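Local atomic coordinates of phosphoserine aminotransferase (Bacillus circulans, PDB entry 2C0R), a protein that catalyses the reversible, pyridoxal-phosphate-dependent transamination of 3-phosphohydroxypyruvate to phosphoserine, and of the related oxo acid to phosphohydroxythreonine, using glutamate as amino donor, in serine and pyridoxine biosynthesis. Residues S36-S41 / P241-Y246; E48-E53 / M247-L252; L71-Q74 / T79-A82; G194-K197 / P201-V204. The protein carries 1 engineered substitution. One frame throughout, in Å; residues are numbered along the deposited sequence.

Interaction 1: S36-S41 / P241-Y246; sequences SIMEMS and PSFGIY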
# COMPACT_ATOMS: atom_id res chain seq x y z
N SER A 36 -12.39 -7.13 12.64
CA SER A 36 -12.39 -6.86 11.21
C SER A 36 -11.22 -7.59 10.57
O SER A 36 -10.21 -7.81 11.24
CB SER A 36 -12.20 -5.35 11.03
OG SER A 36 -12.08 -5.08 9.63
N ILE A 37 -11.32 -7.95 9.29
CA ILE A 37 -10.13 -8.49 8.61
C ILE A 37 -8.93 -7.58 8.71
O ILE A 37 -7.77 -8.05 8.74
CB ILE A 37 -10.43 -8.78 7.12
CG1 ILE A 37 -9.35 -9.67 6.46
CG2 ILE A 37 -10.62 -7.50 6.33
CD1 ILE A 37 -9.40 -11.06 7.03
N MET A 38 -9.18 -6.27 8.81
CA MET A 38 -8.09 -5.31 8.98
C MET A 38 -7.33 -5.37 10.29
O MET A 38 -6.27 -4.75 10.41
CB MET A 38 -8.65 -3.88 8.97
CG MET A 38 -9.06 -3.38 7.59
SD MET A 38 -9.65 -1.70 7.98
CE MET A 38 -9.38 -0.95 6.37
N GLU A 39 -7.91 -6.04 11.28
CA GLU A 39 -7.30 -6.04 12.60
C GLU A 39 -6.57 -7.33 12.91
O GLU A 39 -6.17 -7.51 14.07
CB GLU A 39 -8.41 -5.85 13.67
CG GLU A 39 -9.15 -4.54 13.54
CD GLU A 39 -10.28 -4.53 14.56
OE1 GLU A 39 -11.24 -5.33 14.39
OE2 GLU A 39 -10.19 -3.76 15.54
N MET A 40 -6.49 -8.21 11.93
CA MET A 40 -5.98 -9.56 12.24
C MET A 40 -4.52 -9.67 11.82
O MET A 40 -4.02 -8.92 10.95
CB MET A 40 -6.77 -10.56 11.41
CG MET A 40 -8.24 -10.57 11.81
SD MET A 40 -8.96 -11.93 10.89
CE MET A 40 -10.68 -11.68 11.35
N SER A 41 -3.80 -10.61 12.41
CA SER A 41 -2.41 -10.81 12.07
C SER A 41 -2.28 -11.29 10.64
O SER A 41 -3.02 -12.19 10.22
CB SER A 41 -1.86 -11.90 13.00
OG SER A 41 -0.48 -12.13 12.65
N PRO A 241 -0.65 -5.31 2.35
CA PRO A 241 -1.88 -4.49 2.29
C PRO A 241 -3.11 -5.38 2.45
O PRO A 241 -3.77 -5.73 1.47
CB PRO A 241 -1.77 -3.82 0.92
CG PRO A 241 -1.00 -4.80 0.10
CD PRO A 241 0.02 -5.44 1.02
N SER A 242 -3.34 -5.74 3.71
CA SER A 242 -4.21 -6.89 3.94
C SER A 242 -5.65 -6.56 3.53
O SER A 242 -6.30 -7.43 2.95
CB SER A 242 -4.11 -7.40 5.37
OG SER A 242 -4.16 -6.34 6.26
N PHE A 243 -6.16 -5.38 3.75
CA PHE A 243 -7.55 -5.09 3.33
C PHE A 243 -7.63 -5.06 1.82
O PHE A 243 -8.60 -5.53 1.26
CB PHE A 243 -8.08 -3.79 3.94
CG PHE A 243 -9.56 -3.60 3.68
CD1 PHE A 243 -10.48 -4.39 4.36
CD2 PHE A 243 -10.02 -2.64 2.80
CE1 PHE A 243 -11.82 -4.30 4.22
CE2 PHE A 243 -11.40 -2.58 2.64
CZ PHE A 243 -12.29 -3.40 3.29
N GLY A 244 -6.60 -4.51 1.18
CA GLY A 244 -6.62 -4.51 -0.29
C GLY A 244 -6.64 -5.92 -0.85
O GLY A 244 -7.31 -6.20 -1.84
N ILE A 245 -5.83 -6.83 -0.26
CA ILE A 245 -5.79 -8.18 -0.76
C ILE A 245 -7.10 -8.91 -0.50
O ILE A 245 -7.57 -9.64 -1.36
CB ILE A 245 -4.59 -8.92 -0.17
CG1 ILE A 245 -3.30 -8.30 -0.73
CG2 ILE A 245 -4.64 -10.41 -0.42
CD1 ILE A 245 -2.06 -8.64 0.09
N TYR A 246 -7.71 -8.69 0.68
CA TYR A 246 -9.03 -9.19 0.95
C TYR A 246 -10.04 -8.72 -0.11
O TYR A 246 -10.89 -9.49 -0.59
CB TYR A 246 -9.45 -8.71 2.35
CG TYR A 246 -10.95 -8.69 2.56
CD1 TYR A 246 -11.67 -9.85 2.89
CD2 TYR A 246 -11.66 -7.49 2.46
CE1 TYR A 246 -13.02 -9.80 3.07
CE2 TYR A 246 -13.01 -7.43 2.65
CZ TYR A 246 -13.68 -8.60 2.95
OH TYR A 246 -15.04 -8.50 3.14
O HOH W 1 -5.06 -7.65 8.71
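Met38 lies over one face of the Phe243 ring, its terminal CE 4.1 Å from the ring centroid and displaced toward the rim. Its CG also packs against the ring, 3.7 Å from Phe243 CD1, and SD sits obliquely above at 5.0 Å from the ring centroid, a Met-aromatic contact. With CG on the backbone-N side (chi1 -74°) and an extended chain beyond, Met38 runs across the phenyl from CD1 toward CD2. Ile37 serves two aromatics with one methyl: CG2 meets the edge of Phe243 in the ring plane, 3.7 Å from CD1, and lies over the face of Tyr246 as a CH-pi contact. The pair belongs to a short 3-10 segment, residues 37-39, opened by an ST turn in which Ser36 OG accepts from Met38 N. It packs on the first turn of helix 242-257, with Pro241 at its N-cap position, at the dimer interface of this class-V aminotransferase, where Phe243 meets Phe243 of the second subunit. A leucine in place of Phe243 would probably deprive the Met38 thioether of its aromatic face and open a gap beside Ile37 CG2. The polar crossing is made by a water that donates to Ile37 O (2.7 Å from the water) and to Met40 O, and accepts from Ser242 OG at 2.9 Å. Tyr246 OH reaches past this contact to hydrogen-bond Glu26.

Interaction 2: E48-E53 / M247-L252; sequences EAVHNE and MVNEVL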
# COMPACT_ATOMS: atom_id res chain seq x y z
N GLU A 48 -4.20 -15.46 6.42
CA GLU A 48 -3.38 -16.22 5.47
C GLU A 48 -4.27 -16.97 4.51
O GLU A 48 -3.96 -17.13 3.34
CB GLU A 48 -2.45 -17.21 6.22
CG GLU A 48 -1.26 -16.48 6.84
CD GLU A 48 -0.43 -17.39 7.71
OE1 GLU A 48 -1.01 -18.40 8.18
OE2 GLU A 48 0.73 -17.05 7.89
N ALA A 49 -5.43 -17.45 4.99
CA ALA A 49 -6.32 -18.14 4.07
C ALA A 49 -6.79 -17.21 2.94
O ALA A 49 -6.87 -17.61 1.78
CB ALA A 49 -7.54 -18.70 4.81
N VAL A 50 -7.12 -15.97 3.29
CA VAL A 50 -7.59 -15.01 2.30
C VAL A 50 -6.45 -14.69 1.33
O VAL A 50 -6.61 -14.65 0.11
CB VAL A 50 -8.07 -13.71 2.99
CG1 VAL A 50 -8.25 -12.57 2.01
CG2 VAL A 50 -9.36 -14.01 3.77
N HIS A 51 -5.28 -14.46 1.93
CA HIS A 51 -4.08 -14.11 1.14
C HIS A 51 -3.73 -15.17 0.12
O HIS A 51 -3.38 -14.88 -1.04
CB HIS A 51 -2.96 -13.93 2.17
CG HIS A 51 -1.66 -13.40 1.65
ND1 HIS A 51 -1.43 -12.04 1.50
CD2 HIS A 51 -0.54 -14.07 1.30
CE1 HIS A 51 -0.17 -11.92 1.05
NE2 HIS A 51 0.38 -13.13 0.92
N ASN A 52 -3.81 -16.44 0.56
CA ASN A 52 -3.52 -17.56 -0.33
C ASN A 52 -4.66 -17.86 -1.29
O ASN A 52 -4.41 -18.22 -2.45
CB ASN A 52 -3.19 -18.79 0.51
CG ASN A 52 -1.85 -18.66 1.18
OD1 ASN A 52 -1.66 -18.95 2.39
ND2 ASN A 52 -0.91 -18.18 0.42
N GLU A 53 -5.89 -17.69 -0.89
CA GLU A 53 -7.04 -17.91 -1.76
C GLU A 53 -7.03 -16.94 -2.93
O GLU A 53 -7.38 -17.30 -4.04
CB GLU A 53 -8.35 -17.78 -0.95
CG GLU A 53 -9.64 -18.01 -1.72
CD GLU A 53 -10.86 -17.50 -0.96
OE1 GLU A 53 -10.82 -17.39 0.26
OE2 GLU A 53 -11.87 -17.13 -1.57
N MET A 247 -9.94 -7.46 -0.51
CA MET A 247 -10.89 -6.93 -1.51
C MET A 247 -10.58 -7.47 -2.89
O MET A 247 -11.52 -7.78 -3.64
CB MET A 247 -10.80 -5.41 -1.56
CG MET A 247 -11.39 -4.60 -0.42
SD MET A 247 -13.16 -4.93 -0.14
CE MET A 247 -13.92 -4.01 -1.48
N VAL A 248 -9.32 -7.63 -3.25
CA VAL A 248 -8.98 -8.35 -4.49
C VAL A 248 -9.62 -9.73 -4.49
O VAL A 248 -10.23 -10.17 -5.48
CB VAL A 248 -7.45 -8.43 -4.68
CG1 VAL A 248 -7.08 -9.37 -5.83
CG2 VAL A 248 -6.89 -7.03 -4.93
N ASN A 249 -9.50 -10.43 -3.35
CA ASN A 249 -10.13 -11.78 -3.29
C ASN A 249 -11.61 -11.71 -3.61
O ASN A 249 -12.13 -12.51 -4.40
CB ASN A 249 -9.85 -12.37 -1.91
CG ASN A 249 -10.11 -13.87 -1.88
OD1 ASN A 249 -9.75 -14.64 -2.78
ND2 ASN A 249 -10.73 -14.28 -0.79
N GLU A 250 -12.29 -10.72 -3.04
CA GLU A 250 -13.73 -10.57 -3.33
C GLU A 250 -13.98 -10.24 -4.77
O GLU A 250 -14.95 -10.72 -5.39
CB GLU A 250 -14.29 -9.49 -2.39
CG GLU A 250 -14.35 -9.92 -0.93
CD GLU A 250 -15.06 -11.25 -0.71
OE1 GLU A 250 -14.46 -12.13 -0.05
OE2 GLU A 250 -16.19 -11.43 -1.20
N VAL A 251 -13.15 -9.41 -5.37
CA VAL A 251 -13.36 -9.08 -6.78
C VAL A 251 -13.13 -10.28 -7.66
O VAL A 251 -13.86 -10.52 -8.64
CB VAL A 251 -12.48 -7.90 -7.22
CG1 VAL A 251 -12.54 -7.75 -8.73
CG2 VAL A 251 -12.89 -6.59 -6.55
N LEU A 252 -12.16 -11.11 -7.33
CA LEU A 252 -11.90 -12.31 -8.12
C LEU A 252 -13.08 -13.27 -8.05
O LEU A 252 -13.45 -13.90 -9.06
CB LEU A 252 -10.61 -13.03 -7.69
CG LEU A 252 -9.33 -12.17 -7.77
CD1 LEU A 252 -8.21 -13.00 -7.19
CD2 LEU A 252 -9.04 -11.74 -9.19
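Val50 and Asn249 mark the closest approach of the two helical segments, their CA atoms 6.9 Å apart, with Asn249 CB directed at helix 45-61. Here Val50 CG1 stands 4.1 Å from Asn249 ND2. The main encounter is between Asn249 and Glu53, one turn further along. Glu53 has CG anti to N (chi1 -179°) and stays extended, which carries its carboxylate over to the amide; the carboxylate and amide planes stand 81° apart. Asn249 ND2 gives a weak hydrogen bond to Glu53 OE2, 3.2 Å long and bent to 146°, and the exact place of OE2 is less sure. Glu53 CG also lies alongside, 3.5 Å from Asn249 OD1. Arg57, a turn on along the same helix, forms a salt bridge with Glu53, while Asn249 also packs on Ala54 and Arg57. An alanine in place of Glu53 would probably cost Asn249 ND2 this acceptor and leave the Arg57 guanidinium without its carboxylate mate. The two helices are thus joined by a largely buried polar contact whose Glu53 is partly exposed, in which the carboxylate's stronger tie is to its own helix and the weak hydrogen bond from the Asn249 amide is secondary.

Interaction 3: L71-Q74 / T79-A82; sequences LFIQ and TQFA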
# COMPACT_ATOMS: atom_id res chain seq x y z
N LEU A 71 2.33 -12.50 -6.62
CA LEU A 71 2.83 -11.67 -5.56
C LEU A 71 1.93 -10.47 -5.35
O LEU A 71 1.36 -9.97 -6.30
CB LEU A 71 4.26 -11.17 -5.92
CG LEU A 71 5.23 -12.24 -6.36
CD1 LEU A 71 6.55 -11.59 -6.78
CD2 LEU A 71 5.46 -13.31 -5.30
N PHE A 72 1.87 -10.01 -4.12
CA PHE A 72 1.19 -8.77 -3.79
C PHE A 72 2.25 -7.81 -3.27
O PHE A 72 2.87 -8.09 -2.21
CB PHE A 72 0.12 -8.99 -2.75
CG PHE A 72 -0.95 -9.97 -3.21
CD1 PHE A 72 -1.20 -11.13 -2.48
CD2 PHE A 72 -1.66 -9.68 -4.37
CE1 PHE A 72 -2.16 -12.06 -2.86
CE2 PHE A 72 -2.59 -10.62 -4.76
CZ PHE A 72 -2.81 -11.80 -4.05
N ILE A 73 2.47 -6.74 -4.00
CA ILE A 73 3.53 -5.77 -3.70
C ILE A 73 2.93 -4.40 -3.52
O ILE A 73 2.01 -4.07 -4.29
CB ILE A 73 4.59 -5.81 -4.80
CG1 ILE A 73 5.05 -7.24 -5.05
CG2 ILE A 73 5.71 -4.86 -4.45
CD1 ILE A 73 6.18 -7.47 -6.05
N GLN A 74 3.42 -3.62 -2.58
CA GLN A 74 2.94 -2.26 -2.44
C GLN A 74 3.70 -1.37 -3.42
O GLN A 74 4.72 -1.77 -3.99
CB GLN A 74 3.08 -1.77 -0.99
CG GLN A 74 2.29 -2.60 0.02
CD GLN A 74 2.45 -2.07 1.42
OE1 GLN A 74 2.20 -0.91 1.63
NE2 GLN A 74 2.87 -2.94 2.36
N THR A 79 5.97 1.60 -8.84
CA THR A 79 7.14 1.02 -8.23
C THR A 79 7.67 -0.13 -9.06
O THR A 79 8.88 -0.33 -9.12
CB THR A 79 6.75 0.52 -6.82
OG1 THR A 79 6.60 1.73 -6.06
CG2 THR A 79 7.84 -0.34 -6.21
N GLN A 80 6.76 -0.84 -9.76
CA GLN A 80 7.26 -1.89 -10.66
C GLN A 80 8.09 -1.34 -11.81
O GLN A 80 9.04 -2.01 -12.25
CB GLN A 80 6.13 -2.79 -11.23
CG GLN A 80 5.34 -3.46 -10.09
CD GLN A 80 6.29 -4.40 -9.34
OE1 GLN A 80 6.40 -4.25 -8.12
NE2 GLN A 80 6.92 -5.29 -10.07
N PHE A 81 7.82 -0.13 -12.28
CA PHE A 81 8.65 0.46 -13.32
C PHE A 81 10.13 0.45 -12.91
O PHE A 81 10.98 0.29 -13.76
CB PHE A 81 8.26 1.91 -13.55
CG PHE A 81 6.87 2.10 -14.14
CD1 PHE A 81 6.30 3.37 -14.06
CD2 PHE A 81 6.17 1.05 -14.70
CE1 PHE A 81 5.00 3.56 -14.56
CE2 PHE A 81 4.90 1.27 -15.24
CZ PHE A 81 4.35 2.53 -15.18
N ALA A 82 10.40 0.65 -11.62
CA ALA A 82 11.77 0.61 -11.08
C ALA A 82 12.19 -0.80 -10.72
O ALA A 82 13.32 -1.23 -11.01
CB ALA A 82 11.87 1.54 -9.88
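Gln80 brings its amide oxygen down onto Ile73, with OE1 3.8 Å from Ile73 CG2 and the same 3.8 Å from Ile73 CD1. The oxygen sits over both methyl groups, equally far from each, a van der Waals contact in which the two side chains cross at about a right angle. The second touch is equally modest: Thr79 CG2 lies 4.1 Å from Gln74 O, with no hydrogen bond passing between the segments. What brings the Gln80 amide back toward the strand is the bend at its second torsion (chi2 -64°), which returns OE1 to Ile73. The other end of the amide, NE2, makes a weak hydrogen bond to Tyr227 OH, which probably helps to settle the group's rotation. Thr79 is fixed through its hydroxyl: with CG2 anti to N and OG1 beside it (chi1 -73°), the methyl faces the strand end while OG1 bonds Gly75 O, four residues back, just before the helix begins. Gln74 points away from helix 76-88, and its OE1 accepts from Gly75 N of the second subunit. This is the strand-to-helix turn at the cofactor site: Ala77 and Ser78, just before Thr79, bind pyridoxal phosphate, and Phe81 touches it from the next turn. Further out, strand 68-73, at one edge of the seven-stranded mixed sheet within the chain, pairs antiparallel with strand 205-210; helix 227-232 covers Ile73 and Leu71, and helix 102-114 packs on Phe81.

Interaction 4: G194-K197 / P201-V204; sequences GAQK and PSGV. With PLP (pyridoxal-5'-phosphate), chain C.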
# COMPACT_ATOMS: atom_id res chain seq x y z
N GLY A 194 -1.37 -2.38 -11.01
CA GLY A 194 -1.98 -1.76 -9.84
C GLY A 194 -3.41 -2.26 -9.78
O GLY A 194 -4.10 -2.30 -10.78
N ALA A 195 -3.86 -2.67 -8.60
CA ALA A 195 -5.17 -3.27 -8.55
C ALA A 195 -6.33 -2.30 -8.78
O ALA A 195 -7.40 -2.75 -9.12
CB ALA A 195 -5.41 -3.93 -7.19
N GLN A 196 -6.10 -1.02 -8.58
CA GLN A 196 -7.18 -0.04 -8.50
C GLN A 196 -7.82 0.31 -9.84
O GLN A 196 -8.78 1.08 -9.82
CB GLN A 196 -6.64 1.24 -7.88
CG GLN A 196 -5.64 2.04 -8.69
CD GLN A 196 -4.20 1.57 -8.55
OE1 GLN A 196 -3.88 0.51 -7.98
NE2 GLN A 196 -3.33 2.42 -9.12
N LYS A 197 -7.31 -0.18 -10.95
CA LYS A 197 -7.91 0.20 -12.21
C LYS A 197 -9.00 -0.83 -12.48
O LYS A 197 -10.20 -0.64 -12.43
CB LYS A 197 -6.89 0.19 -13.32
CG LYS A 197 -6.27 1.50 -13.76
CD LYS A 197 -5.43 2.09 -12.66
CE LYS A 197 -5.02 3.50 -13.06
NZ LYS A 197 -3.74 3.56 -13.80
N PRO A 201 -9.48 -2.37 -5.77
CA PRO A 201 -8.85 -1.92 -4.51
C PRO A 201 -7.56 -1.12 -4.69
O PRO A 201 -6.80 -1.53 -5.55
CB PRO A 201 -8.51 -3.24 -3.82
CG PRO A 201 -9.17 -4.33 -4.59
CD PRO A 201 -9.55 -3.82 -5.95
N SER A 202 -7.19 -0.04 -3.99
CA SER A 202 -5.93 0.70 -4.19
C SER A 202 -4.91 0.27 -3.14
O SER A 202 -5.35 -0.18 -2.08
CB SER A 202 -6.12 2.22 -4.11
OG SER A 202 -4.94 2.91 -4.45
N GLY A 203 -3.63 0.35 -3.44
CA GLY A 203 -2.64 0.02 -2.41
C GLY A 203 -2.08 -1.37 -2.60
O GLY A 203 -1.22 -1.74 -1.82
N VAL A 204 -2.58 -2.12 -3.58
CA VAL A 204 -1.98 -3.41 -3.84
C VAL A 204 -1.60 -3.46 -5.34
O VAL A 204 -2.40 -3.04 -6.19
CB VAL A 204 -2.94 -4.60 -3.65
CG1 VAL A 204 -2.12 -5.89 -3.52
CG2 VAL A 204 -3.87 -4.40 -2.48
N1 PLP C . 0.51 1.73 -15.72
C2 PLP C . -0.75 1.90 -16.23
C2A PLP C . -1.04 1.24 -17.57
C3 PLP C . -1.69 2.62 -15.55
O3 PLP C . -2.96 2.74 -16.01
C4 PLP C . -1.36 3.11 -14.29
C4A PLP C . -2.41 3.91 -13.52
C5 PLP C . -0.07 2.99 -13.83
C6 PLP C . 0.85 2.24 -14.49
C5A PLP C . 0.36 3.68 -12.52
O4P PLP C . -0.18 2.97 -11.41
P PLP C . 0.09 3.43 -9.91
O1P PLP C . -0.48 2.34 -9.06
O2P PLP C . -0.66 4.74 -9.78
O3P PLP C . 1.56 3.60 -9.78
O HOH W 2 -1.98 0.57 -5.91
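Ala195 fits its methyl between two backbone carbonyls of the 201-204 segment, CB standing 3.2 Å from Pro201 O and 3.3 Å from Val204 O. Its amide is tied to the same segment: Ala195 N donates to Val204 O, 2.8 Å away and close to straight at 159°. Next along the type I turn Gly194-Lys197, Gln196 packs CB against Ser202, 3.8 Å from Ser202 CA. Its CG takes the crowded position between N and the carbonyl carbon (chi1 68°), and a second bend at chi2 turns the amide toward the cofactor. There NE2 donates to phosphate oxygen O1P of pyridoxal phosphate at 2.9 Å, while OE1 accepts from a water that in turn accepts from Gly203 N, fixing both ends of the amide. Lys197 points away from residues 201-204; bent at chi2 and chi4, it curls its chain round to NZ, which is covalently joined to PLP C4A, the Schiff-base linkage of this enzyme family; NZ also lies 2.5 Å from PLP O3, so short that the detail is doubtful. Ser202 OG is held by Pro240 O of the second subunit, whose Asn238 and Thr239 also bind this cofactor. The whole loop connects strand 190-194 to its antiparallel neighbour 205-210, and helix 242-257 packs against it, Val248 touching Ala195 and Pro201, and Ile245 touching Val204.

In the fold
Helix 242-257 ties most of this together: interactions 1 and 2 use its successive turns, and interaction 4 lies against it through Val204 and Pro201. Interaction 3 meets it at Ile245, and at Pro241 just before it, by way of Phe72 and Gln74. All four are largely buried, but interaction 2 includes the partly exposed Glu53 and relies on a carboxylate and an amide. Interaction 1 is aromatic and thioether packing at the dimer interface, bridged by one water. Interactions 3 and 4 lie at strand ends of the sheet, near the cofactor; the former is loose van der Waals contact, the latter backbone bonding combined with direct cofactor binding.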